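Local structure of xylanase and alpha-amylase inhibitor protein (Scadoxus multiflorus, 3MU7) at residues F181-P185 and A224-Y228; W201-K207 and N241-K247; P218-A223 and W258-F264. The protein probably inhibits both xylanase and alpha-amylase and folds as a TIM barrel of the glycosyl hydrolase family 18 type. One frame throughout, in Å; residues are numbered along the deposited sequence.

Contact 1: F181-P185 and A224-Y228; sequences FYNNP and AGSGY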
ATOM      1  N   PHE A 181     -10.384   5.258   1.898  1.00  7.37           N
ATOM      2  CA  PHE A 181     -11.684   5.789   2.307  1.00  7.99           C
ATOM      3  C   PHE A 181     -11.552   6.521   3.640  1.00  8.03           C
ATOM      4  O   PHE A 181     -12.189   6.177   4.633  1.00  9.25           O
ATOM      5  CB  PHE A 181     -12.736   4.678   2.342  1.00  8.13           C
ATOM      6  CG  PHE A 181     -13.041   4.091   0.989  1.00  8.08           C
ATOM      7  CD1 PHE A 181     -13.743   4.824   0.041  1.00  8.24           C
ATOM      8  CD2 PHE A 181     -12.631   2.806   0.667  1.00  8.03           C
ATOM      9  CE1 PHE A 181     -14.027   4.281  -1.209  1.00  8.66           C
ATOM     10  CE2 PHE A 181     -12.923   2.259  -0.574  1.00  7.59           C
ATOM     11  CZ  PHE A 181     -13.621   2.996  -1.513  1.00  8.60           C
ATOM     12  N   TYR A 182     -10.695   7.531   3.648  1.00  8.24           N
ATOM     13  CA  TYR A 182     -10.471   8.347   4.838  1.00  8.82           C
ATOM     14  C   TYR A 182      -9.782   9.635   4.424  1.00  9.18           C
ATOM     15  O   TYR A 182      -9.369   9.781   3.267  1.00  9.42           O
ATOM     16  CB  TYR A 182      -9.681   7.590   5.921  1.00  8.66           C
ATOM     17  CG  TYR A 182      -8.422   6.894   5.452  1.00  7.61           C
ATOM     18  CD1 TYR A 182      -7.194   7.533   5.523  1.00  8.99           C
ATOM     19  CD2 TYR A 182      -8.459   5.587   4.955  1.00  7.41           C
ATOM     20  CE1 TYR A 182      -6.032   6.902   5.103  1.00  8.36           C
ATOM     21  CE2 TYR A 182      -7.297   4.952   4.531  1.00  8.18           C
ATOM     22  CZ  TYR A 182      -6.094   5.615   4.609  1.00  8.11           C
ATOM     23  OH  TYR A 182      -4.953   4.971   4.181  1.00  7.69           O
ATOM     24  N   ASN A 183      -9.688  10.582   5.359  1.00  9.90           N
ATOM     25  CA  ASN A 183      -9.205  11.939   5.063  1.00 10.68           C
ATOM     26  C   ASN A 183      -9.873  12.544   3.836  1.00 10.94           C
ATOM     27  O   ASN A 183      -9.218  13.195   3.021  1.00 11.79           O
ATOM     28  CB  ASN A 183      -7.684  11.959   4.888  1.00 11.01           C
ATOM     29  CG  ASN A 183      -6.956  11.545   6.136  1.00 11.13           C
ATOM     30  OD1 ASN A 183      -7.358  11.899   7.245  1.00 12.88           O
ATOM     31  ND2 ASN A 183      -5.892  10.773   5.972  1.00 11.74           N
ATOM     32  N   ASN A 184     -11.173  12.302   3.698  1.00 10.72           N
ATOM     33  CA  ASN A 184     -11.919  12.730   2.524  1.00 11.63           C
ATOM     34  C   ASN A 184     -13.404  12.481   2.785  1.00 11.59           C
ATOM     35  O   ASN A 184     -13.950  11.485   2.320  1.00 11.01           O
ATOM     36  CB  ASN A 184     -11.454  11.907   1.314  1.00 12.17           C
ATOM     37  CG  ASN A 184     -11.363  12.718   0.044  1.00 12.89           C
ATOM     38  OD1 ASN A 184     -12.046  13.733  -0.116  1.00 13.93           O
ATOM     39  ND2 ASN A 184     -10.516  12.267  -0.881  1.00 14.06           N
ATOM     40  N   PRO A 185     -14.065  13.370   3.559  1.00 12.31           N
ATOM     41  CA  PRO A 185     -15.456  13.114   3.965  1.00 12.91           C
ATOM     42  C   PRO A 185     -16.430  12.838   2.811  1.00 13.03           C
ATOM     43  O   PRO A 185     -17.387  12.078   2.982  1.00 13.77           O
ATOM     44  CB  PRO A 185     -15.837  14.389   4.723  1.00 13.62           C
ATOM     45  CG  PRO A 185     -14.551  14.853   5.307  1.00 13.62           C
ATOM     46  CD  PRO A 185     -13.514  14.556   4.248  1.00 12.39           C
ATOM     47  N   ALA A 224      -6.261   8.894  11.408  1.00 10.68           N
ATOM     48  CA  ALA A 224      -6.605   9.742  10.270  1.00 11.29           C
ATOM     49  C   ALA A 224      -7.371  10.958  10.771  1.00 11.92           C
ATOM     50  O   ALA A 224      -7.944  10.921  11.859  1.00 12.91           O
ATOM     51  CB  ALA A 224      -7.438   8.966   9.262  1.00 11.13           C
ATOM     52  N   GLY A 225      -7.385  12.023   9.972  1.00 12.21           N
ATOM     53  CA  GLY A 225      -8.123  13.242  10.303  1.00 12.90           C
ATOM     54  C   GLY A 225      -9.620  13.043  10.320  1.00 13.30           C
ATOM     55  O   GLY A 225     -10.332  13.702  11.083  1.00 14.31           O
ATOM     56  N   SER A 226     -10.096  12.137   9.468  1.00 12.89           N
ATOM     57  CA  SER A 226     -11.512  11.807   9.366  1.00 12.41           C
ATOM     58  C   SER A 226     -11.669  10.471   8.647  1.00 11.96           C
ATOM     59  O   SER A 226     -10.726   9.981   8.017  1.00 11.72           O
ATOM     60  CB  SER A 226     -12.276  12.904   8.612  1.00 13.05           C
ATOM     61  OG  SER A 226     -11.830  13.013   7.272  1.00 14.35           O
ATOM     62  N   GLY A 227     -12.860   9.891   8.753  1.00 11.43           N
ATOM     63  CA  GLY A 227     -13.206   8.673   8.040  1.00 11.28           C
ATOM     64  C   GLY A 227     -13.170   7.397   8.853  1.00 10.92           C
ATOM     65  O   GLY A 227     -13.471   6.329   8.331  1.00 10.97           O
ATOM     66  N   TYR A 228     -12.824   7.463  10.141  1.00 10.62           N
ATOM     67  CA  TYR A 228     -12.822   6.252  10.957  1.00 10.85           C
ATOM     68  C   TYR A 228     -14.216   5.650  11.019  1.00 11.07           C
ATOM     69  O   TYR A 228     -15.152   6.321  11.260  1.00 11.77           O
ATOM     70  CB  TYR A 228     -12.325   6.528  12.396  1.00 10.90           C
ATOM     71  CG  TYR A 228     -12.388   5.314  13.268  1.00 10.53           C
ATOM     72  CD1 TYR A 228     -11.456   4.289  13.127  1.00 10.33           C
ATOM     73  CD2 TYR A 228     -13.413   5.146  14.196  1.00 10.91           C
ATOM     74  CE1 TYR A 228     -11.517   3.158  13.895  1.00 10.87           C
ATOM     75  CE2 TYR A 228     -13.466   4.011  14.974  1.00 11.37           C
ATOM     76  CZ  TYR A 228     -12.532   3.027  14.810  1.00 11.29           C
ATOM     77  OH  TYR A 228     -12.575   1.877  15.523  1.00 13.35           O
TER
HETATM   78  O   HOH W   1     -14.518   5.550   5.866  1.00  8.84           O
HETATM   79  O   HOH W   2     -12.809  11.100   5.691  1.00 14.06           O
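N183 meets the loop 224-228 with both its backbone and its side chain. Its backbone N donates to S226 O over 2.9 Å in a nearly straight bond, N-H...O 172°, and the donor stands well above the plane of the S226 carbonyl. Its side chain returns the grip: with CG anti to the carbonyl carbon and beside the backbone N (chi1 -62°), the amide reaches back to the peptide N of G225, and N183 OD1 accepts from G225 N at 2.7 Å. G225 N lies in the plane of the N183 side-chain carbonyl, although the bond is bent at the hydrogen, with an angle of 134°. The G225 bond restrains the turn of the amide, and the two bonds together hold the loops side by side.

Y182 turns its ring the other way, but its CB still presses on S226 O at 3.3 Å. Its CD1 lies 4.0 Å from A224 CB, a methyl that points across the contact and also touches N183 OD1, so one small group fills the corner between ring and amide. The backbones are nearest, CA to CA, at Y182 and G227, 4.2 Å. A beta carbon on G227 would clash with Y182 CA, and the positive phi likewise favours glycine.

Two waters complete the seam. Water 1 donates to F181 O and to G227 O, linking two carbonyls that cannot bond to each other; water 2 accepts from N184 N and is hydrogen-bonded to S226 OG, 2.7 Å away.

Both segments are loops that follow parallel strands of the TIM barrel, 176-180 and 213-218. P218 of the second strand packs against both Y182 and A224, while the F181 ring runs back to L215 and to L197 and A200 of helix 195-207.

Contact 2: W201-K207 and N241-K247; sequences WKEWSMK and NAQDSTK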
ATOM      1  N   TRP A 201     -17.427   3.333  -3.184  1.00 10.24           N
ATOM      2  CA  TRP A 201     -17.063   1.932  -3.387  1.00 10.63           C
ATOM      3  C   TRP A 201     -17.669   1.368  -4.667  1.00 10.83           C
ATOM      4  O   TRP A 201     -16.986   0.684  -5.425  1.00 10.28           O
ATOM      5  CB  TRP A 201     -17.488   1.049  -2.210  1.00 10.86           C
ATOM      6  CG  TRP A 201     -17.508  -0.409  -2.606  1.00 11.33           C
ATOM      7  CD1 TRP A 201     -18.610  -1.172  -2.880  1.00 12.09           C
ATOM      8  CD2 TRP A 201     -16.374  -1.250  -2.841  1.00 11.27           C
ATOM      9  NE1 TRP A 201     -18.231  -2.438  -3.251  1.00 13.09           N
ATOM     10  CE2 TRP A 201     -16.863  -2.516  -3.232  1.00 11.43           C
ATOM     11  CE3 TRP A 201     -14.989  -1.057  -2.749  1.00 11.51           C
ATOM     12  CZ2 TRP A 201     -16.016  -3.589  -3.526  1.00 11.55           C
ATOM     13  CZ3 TRP A 201     -14.146  -2.124  -3.045  1.00 11.47           C
ATOM     14  CH2 TRP A 201     -14.664  -3.373  -3.424  1.00 11.86           C
ATOM     15  N   LYS A 202     -18.941   1.644  -4.923  1.00 11.15           N
ATOM     16  CA  LYS A 202     -19.609   1.118  -6.109  1.00 11.93           C
ATOM     17  C   LYS A 202     -18.904   1.572  -7.363  1.00 11.28           C
ATOM     18  O   LYS A 202     -18.683   0.812  -8.260  1.00 11.29           O
ATOM     19  CB  LYS A 202     -21.117   1.506  -6.143  1.00 12.54           C
ATOM     20  CG  LYS A 202     -22.000   0.692  -5.212  1.00 15.50           C
ATOM     21  CD  LYS A 202     -23.478   1.161  -5.182  1.00 19.72           C
ATOM     22  CE  LYS A 202     -24.014   1.081  -3.755  1.00 21.81           C
ATOM     23  NZ  LYS A 202     -25.199   0.370  -3.737  1.00 23.66           N
ATOM     24  N   GLU A 203     -18.541   2.847  -7.373  1.00 10.64           N
ATOM     25  CA  GLU A 203     -17.834   3.367  -8.529  1.00 10.43           C
ATOM     26  C   GLU A 203     -16.450   2.732  -8.719  1.00  9.40           C
ATOM     27  O   GLU A 203     -16.103   2.322  -9.826  1.00  9.21           O
ATOM     28  CB  GLU A 203     -17.725   4.890  -8.512  1.00 10.94           C
ATOM     29  CG  GLU A 203     -17.105   5.376  -9.805  1.00 12.70           C
ATOM     30  CD  GLU A 203     -17.260   6.850 -10.078  1.00 14.45           C
ATOM     31  OE1 GLU A 203     -17.409   7.655  -9.138  1.00 15.00           O
ATOM     32  OE2 GLU A 203     -17.209   7.194 -11.270  1.00 15.75           O
ATOM     33  N   TRP A 204     -15.667   2.665  -7.642  1.00  8.97           N
ATOM     34  CA  TRP A 204     -14.336   2.053  -7.708  1.00  9.02           C
ATOM     35  C   TRP A 204     -14.410   0.596  -8.148  1.00  9.55           C
ATOM     36  O   TRP A 204     -13.662   0.168  -9.028  1.00  9.34           O
ATOM     37  CB  TRP A 204     -13.605   2.181  -6.372  1.00  8.68           C
ATOM     38  CG  TRP A 204     -13.014   3.537  -6.171  1.00  8.07           C
ATOM     39  CD1 TRP A 204     -13.554   4.581  -5.475  1.00  8.33           C
ATOM     40  CD2 TRP A 204     -11.769   4.000  -6.690  1.00  7.68           C
ATOM     41  NE1 TRP A 204     -12.720   5.671  -5.528  1.00  8.53           N
ATOM     42  CE2 TRP A 204     -11.614   5.340  -6.269  1.00  7.90           C
ATOM     43  CE3 TRP A 204     -10.769   3.415  -7.476  1.00  8.45           C
ATOM     44  CZ2 TRP A 204     -10.493   6.100  -6.605  1.00  9.09           C
ATOM     45  CZ3 TRP A 204      -9.664   4.166  -7.810  1.00  8.55           C
ATOM     46  CH2 TRP A 204      -9.533   5.500  -7.375  1.00  9.04           C
ATOM     47  N   SER A 205     -15.329  -0.158  -7.554  1.00 10.29           N
ATOM     48  CA  SER A 205     -15.434  -1.568  -7.892  0.50 10.98           C
ATOM     49  C   SER A 205     -15.904  -1.773  -9.335  1.00 11.59           C
ATOM     50  O   SER A 205     -15.497  -2.739  -9.972  1.00 12.26           O
ATOM     51  CB  SER A 205     -16.311  -2.324  -6.892  0.50 11.35           C
ATOM     52  OG  SER A 205     -17.599  -1.756  -6.807  0.50 10.37           O
ATOM     53  N   MET A 206     -16.718  -0.860  -9.856  1.00 11.86           N
ATOM     54  CA  MET A 206     -17.163  -0.964 -11.245  1.00 12.91           C
ATOM     55  C   MET A 206     -16.092  -0.536 -12.246  1.00 12.36           C
ATOM     56  O   MET A 206     -15.901  -1.187 -13.275  1.00 13.31           O
ATOM     57  CB  MET A 206     -18.423  -0.134 -11.476  1.00 13.63           C
ATOM     58  CG  MET A 206     -19.103  -0.410 -12.809  1.00 17.53           C
ATOM     59  SD  MET A 206     -20.414   0.767 -13.165  1.00 24.16           S
ATOM     60  CE  MET A 206     -19.628   1.803 -14.385  1.00 23.95           C
ATOM     61  N   LYS A 207     -15.400   0.561 -11.955  1.00 11.09           N
ATOM     62  CA  LYS A 207     -14.579   1.221 -12.967  1.00 11.23           C
ATOM     63  C   LYS A 207     -13.074   0.998 -12.878  1.00 10.63           C
ATOM     64  O   LYS A 207     -12.377   1.143 -13.879  1.00 11.07           O
ATOM     65  CB  LYS A 207     -14.862   2.723 -12.979  1.00 11.34           C
ATOM     66  CG  LYS A 207     -16.313   3.075 -13.239  1.00 12.82           C
ATOM     67  CD  LYS A 207     -16.485   4.575 -13.417  1.00 16.07           C
ATOM     68  CE  LYS A 207     -17.914   4.936 -13.800  1.00 18.52           C
ATOM     69  NZ  LYS A 207     -18.234   4.536 -15.195  1.00 20.89           N
ATOM     70  N   ASN A 241     -22.461  -5.787   0.757  1.00 14.50           N
ATOM     71  CA  ASN A 241     -22.443  -5.237  -0.611  1.00 15.64           C
ATOM     72  C   ASN A 241     -21.058  -5.422  -1.271  1.00 15.65           C
ATOM     73  O   ASN A 241     -20.995  -5.835  -2.366  1.00 15.85           O
ATOM     74  CB  ASN A 241     -22.860  -3.785  -0.582  1.00 16.58           C
ATOM     75  CG  ASN A 241     -23.335  -3.276  -1.916  1.00 19.48           C
ATOM     76  OD1 ASN A 241     -23.206  -3.939  -2.885  1.00 22.94           O
ATOM     77  ND2 ASN A 241     -24.038  -2.156  -1.905  1.00 22.19           N
ATOM     78  N   ALA A 242     -19.989  -5.134  -0.557  1.00 15.28           N
ATOM     79  CA  ALA A 242     -18.660  -5.293  -1.133  1.00 15.35           C
ATOM     80  C   ALA A 242     -18.397  -6.687  -1.629  1.00 15.80           C
ATOM     81  O   ALA A 242     -17.840  -6.870  -2.649  1.00 15.42           O
ATOM     82  CB  ALA A 242     -17.600  -4.889  -0.120  1.00 15.25           C
ATOM     83  N   GLN A 243     -18.797  -7.681  -0.867  1.00 16.46           N
ATOM     84  CA  GLN A 243     -18.602  -9.082  -1.247  1.00 18.06           C
ATOM     85  C   GLN A 243     -19.374  -9.493  -2.503  1.00 18.25           C
ATOM     86  O   GLN A 243     -19.090 -10.541  -3.085  1.00 18.95           O
ATOM     87  CB  GLN A 243     -18.934 -10.015  -0.076  1.00 18.43           C
ATOM     88  CG  GLN A 243     -17.826 -10.091   0.961  1.00 20.35           C
ATOM     89  CD  GLN A 243     -18.294 -10.582   2.323  1.00 22.56           C
ATOM     90  OE1 GLN A 243     -19.384 -11.139   2.465  1.00 24.68           O
ATOM     91  NE2 GLN A 243     -17.462 -10.372   3.333  1.00 23.48           N
ATOM     92  N   ASP A 244     -20.332  -8.667  -2.921  1.00 18.48           N
ATOM     93  CA  ASP A 244     -21.070  -8.905  -4.164  1.00 18.86           C
ATOM     94  C   ASP A 244     -20.255  -8.519  -5.409  1.00 18.58           C
ATOM     95  O   ASP A 244     -20.656  -8.815  -6.542  1.00 19.03           O
ATOM     96  CB  ASP A 244     -22.413  -8.167  -4.150  1.00 19.37           C
ATOM     97  CG  ASP A 244     -23.361  -8.661  -5.227  1.00 20.42           C
ATOM     98  OD1 ASP A 244     -23.628  -9.884  -5.279  1.00 22.20           O
ATOM     99  OD2 ASP A 244     -23.840  -7.826  -6.022  1.00 23.10           O
ATOM    100  N   SER A 245     -19.118  -7.857  -5.201  1.00 17.87           N
ATOM    101  CA  SER A 245     -18.228  -7.514  -6.303  1.00 17.15           C
ATOM    102  C   SER A 245     -17.192  -8.596  -6.561  1.00 16.91           C
ATOM    103  O   SER A 245     -16.534  -9.087  -5.640  1.00 16.43           O
ATOM    104  CB  SER A 245     -17.515  -6.192  -6.038  1.00 17.10           C
ATOM    105  OG  SER A 245     -16.522  -5.970  -7.031  1.00 16.41           O
ATOM    106  N   THR A 246     -17.035  -8.939  -7.837  1.00 17.00           N
ATOM    107  CA  THR A 246     -16.009  -9.882  -8.268  1.00 17.56           C
ATOM    108  C   THR A 246     -14.597  -9.332  -8.035  1.00 16.36           C
ATOM    109  O   THR A 246     -13.623 -10.083  -8.036  1.00 17.39           O
ATOM    110  CB  THR A 246     -16.175 -10.253  -9.761  1.00 18.13           C
ATOM    111  OG1 THR A 246     -16.126  -9.064 -10.556  1.00 20.51           O
ATOM    112  CG2 THR A 246     -17.506 -10.966  -9.997  1.00 19.70           C
ATOM    113  N   LYS A 247     -14.504  -8.020  -7.827  1.00 14.75           N
ATOM    114  CA  LYS A 247     -13.225  -7.361  -7.582  1.00 13.39           C
ATOM    115  C   LYS A 247     -12.896  -7.181  -6.104  1.00 12.16           C
ATOM    116  O   LYS A 247     -11.836  -6.663  -5.784  1.00 11.76           O
ATOM    117  CB  LYS A 247     -13.191  -5.988  -8.255  1.00 13.91           C
ATOM    118  CG  LYS A 247     -13.082  -6.004  -9.761  1.00 15.33           C
ATOM    119  CD  LYS A 247     -12.882  -4.584 -10.251  1.00 17.01           C
ATOM    120  CE  LYS A 247     -13.141  -4.458 -11.728  1.00 18.28           C
ATOM    121  NZ  LYS A 247     -13.480  -3.051 -12.033  1.00 18.34           N
TER
HETATM  122  O   HOH W   3     -20.058  -4.258  -4.507  1.00 17.98           O
HETATM  123  O   HOH W   4     -17.153  -5.194  -9.582  1.00 38.58           O
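K247 NZ is held at the C-terminal end of helix 195-207, in the outer layer of the TIM barrel. It donates to S205 O at 2.9 Å and more weakly to M206 O at 3.3 Å, and A208 O just beyond the segment also accepts from it. Three backbone carbonyls thus share one ammonium group, whose charge is probably favoured by the negative end of the helix dipole. The lysine chain is extended beyond CG, and its CD and CE pass close to S205 O; NZ sits 45° out of that carbonyl plane.

Further up the helix, the W201 indole reaches toward helix 231-242 with CG anti to the backbone N (chi1 162°). A242 CB lies over one face of the ring, 3.7 Å above the plane, and S205 CB over the opposite face, both offset toward the rim, so the indole lies between a methyl of the facing helix and a methylene of its own. F248, V213 and L215 add strand contacts to W201.

A type I turn runs from A242 to S245, and S245 OG then accepts from K247 N in an ST turn. At the indole edge, water 3 accepts from W201 NE1 at 2.9 Å and donates to N241 O at 2.8 Å.

Contact 3: P218-A223 and W258-F264; sequences PAHPDA and WDTVSQF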
ATOM      1  N   PRO A 218      -9.010   3.698   8.366  1.00  7.05           N
ATOM      2  CA  PRO A 218      -8.133   3.956   9.512  1.00  7.65           C
ATOM      3  C   PRO A 218      -8.350   2.920  10.605  1.00  7.84           C
ATOM      4  O   PRO A 218      -9.480   2.498  10.850  1.00  8.25           O
ATOM      5  CB  PRO A 218      -8.583   5.336  10.013  1.00  8.00           C
ATOM      6  CG  PRO A 218      -9.504   5.883   8.972  1.00  8.53           C
ATOM      7  CD  PRO A 218     -10.070   4.713   8.238  1.00  7.45           C
ATOM      8  N   ALA A 219      -7.276   2.524  11.280  1.00  7.52           N
ATOM      9  CA  ALA A 219      -7.358   1.493  12.312  1.00  8.24           C
ATOM     10  C   ALA A 219      -7.795   2.033  13.677  1.00  8.44           C
ATOM     11  O   ALA A 219      -8.107   1.250  14.576  1.00  8.99           O
ATOM     12  CB  ALA A 219      -6.035   0.740  12.422  1.00  8.74           C
ATOM     13  N   HIS A 220      -7.831   3.355  13.821  1.00  8.80           N
ATOM     14  CA  HIS A 220      -8.128   4.014  15.094  1.00  9.52           C
ATOM     15  C   HIS A 220      -8.559   5.433  14.752  1.00 10.20           C
ATOM     16  O   HIS A 220      -8.100   5.976  13.749  1.00  9.98           O
ATOM     17  CB  HIS A 220      -6.852   4.048  15.948  1.00  9.68           C
ATOM     18  CG  HIS A 220      -7.052   4.537  17.350  1.00 11.03           C
ATOM     19  ND1 HIS A 220      -7.153   5.875  17.668  1.00 11.88           N
ATOM     20  CD2 HIS A 220      -7.124   3.864  18.523  1.00 12.78           C
ATOM     21  CE1 HIS A 220      -7.299   6.003  18.975  1.00 12.36           C
ATOM     22  NE2 HIS A 220      -7.286   4.798  19.517  1.00 13.21           N
ATOM     23  N   PRO A 221      -9.426   6.057  15.584  1.00 11.47           N
ATOM     24  CA  PRO A 221      -9.818   7.452  15.322  1.00 12.31           C
ATOM     25  C   PRO A 221      -8.655   8.446  15.167  1.00 12.45           C
ATOM     26  O   PRO A 221      -8.764   9.413  14.407  1.00 13.46           O
ATOM     27  CB  PRO A 221     -10.657   7.819  16.551  1.00 13.13           C
ATOM     28  CG  PRO A 221     -11.211   6.549  17.032  1.00 13.40           C
ATOM     29  CD  PRO A 221     -10.241   5.451  16.655  1.00 11.47           C
ATOM     30  N   ASP A 222      -7.555   8.204  15.877  1.00 11.78           N
ATOM     31  CA  ASP A 222      -6.394   9.088  15.832  1.00 12.19           C
ATOM     32  C   ASP A 222      -5.520   8.858  14.599  1.00 11.35           C
ATOM     33  O   ASP A 222      -4.620   9.644  14.341  1.00 11.55           O
ATOM     34  CB  ASP A 222      -5.516   8.890  17.075  1.00 12.99           C
ATOM     35  CG  ASP A 222      -6.020   9.640  18.305  1.00 15.26           C
ATOM     36  OD1 ASP A 222      -6.580  10.757  18.173  1.00 20.38           O
ATOM     37  OD2 ASP A 222      -5.785   9.131  19.428  1.00 20.85           O
ATOM     38  N   ALA A 223      -5.763   7.768  13.866  1.00 10.72           N
ATOM     39  CA  ALA A 223      -4.901   7.383  12.744  1.00 10.45           C
ATOM     40  C   ALA A 223      -5.115   8.224  11.489  1.00 10.19           C
ATOM     41  O   ALA A 223      -4.262   8.242  10.604  1.00 10.46           O
ATOM     42  CB  ALA A 223      -5.086   5.904  12.421  1.00 10.05           C
ATOM     43  N   TRP A 258      -1.258   1.804  14.719  1.00  7.70           N
ATOM     44  CA  TRP A 258      -2.561   2.019  15.339  1.00  8.26           C
ATOM     45  C   TRP A 258      -3.389   0.756  15.515  1.00  8.22           C
ATOM     46  O   TRP A 258      -4.127   0.630  16.494  1.00  9.58           O
ATOM     47  CB  TRP A 258      -3.340   3.106  14.602  1.00  8.30           C
ATOM     48  CG  TRP A 258      -2.782   4.462  14.889  1.00  8.78           C
ATOM     49  CD1 TRP A 258      -2.060   5.250  14.045  1.00  9.26           C
ATOM     50  CD2 TRP A 258      -2.874   5.174  16.126  1.00  9.43           C
ATOM     51  NE1 TRP A 258      -1.704   6.421  14.676  1.00 10.07           N
ATOM     52  CE2 TRP A 258      -2.188   6.396  15.956  1.00  9.48           C
ATOM     53  CE3 TRP A 258      -3.467   4.895  17.367  1.00 10.10           C
ATOM     54  CZ2 TRP A 258      -2.083   7.347  16.977  1.00 11.53           C
ATOM     55  CZ3 TRP A 258      -3.359   5.839  18.383  1.00 11.42           C
ATOM     56  CH2 TRP A 258      -2.670   7.049  18.180  1.00 12.40           C
ATOM     57  N   ASP A 259      -3.271  -0.185  14.582  1.00  8.17           N
ATOM     58  CA  ASP A 259      -3.966  -1.469  14.679  1.00  8.46           C
ATOM     59  C   ASP A 259      -3.490  -2.263  15.900  1.00  8.87           C
ATOM     60  O   ASP A 259      -4.267  -2.986  16.525  1.00  9.27           O
ATOM     61  CB  ASP A 259      -3.753  -2.270  13.394  1.00  8.30           C
ATOM     62  CG  ASP A 259      -4.753  -3.395  13.221  1.00  9.23           C
ATOM     63  OD1 ASP A 259      -5.878  -3.317  13.749  1.00 10.21           O
ATOM     64  OD2 ASP A 259      -4.407  -4.356  12.519  1.00 10.22           O
ATOM     65  N   THR A 260      -2.215  -2.117  16.253  1.00  9.60           N
ATOM     66  CA  THR A 260      -1.679  -2.751  17.459  1.00 11.20           C
ATOM     67  C   THR A 260      -2.422  -2.251  18.702  1.00 12.03           C
ATOM     68  O   THR A 260      -2.760  -3.053  19.579  1.00 13.49           O
ATOM     69  CB  THR A 260      -0.171  -2.476  17.602  1.00 10.70           C
ATOM     70  OG1 THR A 260       0.526  -2.974  16.453  1.00 10.79           O
ATOM     71  CG2 THR A 260       0.414  -3.129  18.854  1.00 11.47           C
ATOM     72  N   VAL A 261      -2.668  -0.941  18.752  1.00 13.10           N
ATOM     73  CA  VAL A 261      -3.389  -0.259  19.839  1.00 14.27           C
ATOM     74  C   VAL A 261      -4.870  -0.661  19.869  1.00 13.94           C
ATOM     75  O   VAL A 261      -5.419  -1.041  20.912  1.00 14.53           O
ATOM     76  CB  VAL A 261      -3.293   1.302  19.671  1.00 14.40           C
ATOM     77  CG1 VAL A 261      -4.154   2.045  20.700  1.00 15.73           C
ATOM     78  CG2 VAL A 261      -1.843   1.781  19.718  1.00 15.88           C
ATOM     79  N   SER A 262      -5.519  -0.573  18.715  1.00 13.04           N
ATOM     80  CA  SER A 262      -6.970  -0.666  18.640  1.00 12.48           C
ATOM     81  C   SER A 262      -7.508  -2.079  18.517  1.00 12.46           C
ATOM     82  O   SER A 262      -8.674  -2.316  18.814  1.00 12.52           O
ATOM     83  CB  SER A 262      -7.454   0.130  17.440  1.00 12.68           C
ATOM     84  OG  SER A 262      -7.117  -0.564  16.250  1.00 11.18           O
ATOM     85  N   GLN A 263      -6.700  -3.004  18.076  1.00 11.96           N
ATOM     86  CA  GLN A 263      -7.093  -4.360  17.715  1.00 12.48           C
ATOM     87  C   GLN A 263      -8.218  -4.435  16.685  1.00 11.85           C
ATOM     88  O   GLN A 263      -8.979  -5.336  16.686  1.00 11.98           O
ATOM     89  CB  GLN A 263      -7.411  -5.195  18.980  1.00 13.37           C
ATOM     90  CG  GLN A 263      -6.209  -5.341  19.845  1.00 16.21           C
ATOM     91  CD  GLN A 263      -6.394  -6.396  20.906  1.00 19.31           C
ATOM     92  OE1 GLN A 263      -6.684  -7.528  20.651  1.00 22.40           O
ATOM     93  NE2 GLN A 263      -6.197  -6.008  22.079  1.00 22.13           N
ATOM     94  N   PHE A 264      -8.253  -3.429  15.800  1.00 11.43           N
ATOM     95  CA  PHE A 264      -9.243  -3.342  14.726  1.00 11.11           C
ATOM     96  C   PHE A 264      -9.287  -4.615  13.886  1.00 11.25           C
ATOM     97  O   PHE A 264     -10.362  -5.193  13.683  1.00 11.65           O
ATOM     98  CB  PHE A 264      -8.927  -2.133  13.841  1.00 10.93           C
ATOM     99  CG  PHE A 264     -10.039  -1.736  12.902  1.00 10.13           C
ATOM    100  CD1 PHE A 264     -10.841  -0.642  13.189  1.00 11.02           C
ATOM    101  CD2 PHE A 264     -10.252  -2.420  11.710  1.00 10.92           C
ATOM    102  CE1 PHE A 264     -11.846  -0.249  12.319  1.00 11.62           C
ATOM    103  CE2 PHE A 264     -11.259  -2.033  10.839  1.00 11.34           C
ATOM    104  CZ  PHE A 264     -12.057  -0.948  11.150  1.00 11.51           C
TER
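The W258 indole and the loop 218-223 fit together as a slab against a curved wall. D222 CB and A223 CB lie over one face of the indole: A223 CB comes to 3.5 Å from W258 CD1 at the five-membered ring, while D222 CB makes a CH-pi contact 3.9 Å from the centroid of the six-membered ring, 25° off its normal. W258 CE3 lies over one face of the H220 ring, offset toward its rim, the planes 32° apart. The imidazole is itself pinned, since ND1 accepts from D222 N in the ring plane and P221 CD lies over the face away from W258.

Lower down, the A219 methyl is the bump that enters a hollow lined by the W258 and D259 backbone and by F264 CB; its nearest atom there is D259 N, at 3.6 Å. With the indole cut back to an alanine here, a gap would probably open beside D222 and A223, and H220 would lose its packing on that face.

S262 OG donates to A219 O at 2.7 Å and accepts from F264 N, an ST turn where helix 256-262 ends. The fit therefore rests chiefly on shape, with this hydroxyl, donor and acceptor at once, fixing where the helix end meets the loop carbonyl.

In the fold
From the N terminus, most of the barrel precedes segment 181-185. Then come 201-207 on helix 195-207 and 218-223 at the end of strand 213-218; segment 224-228 closes contact 1. Segment 241-247 closes contact 2 and 258-264 closes contact 3. The three spans so closed cross one another. Contact 1 joins the loops after strands 176-180 and 213-218, contact 3 ties the latter to helix 256-262 and the start of helix 264-269, and the two touch through Y182 and Y228 against P218. Contact 2, about 25 Å from contact 3 between centres, joins the end of helix 195-207 to the end of helix 231-242 and the turn that follows, and meets contact 1 through F181.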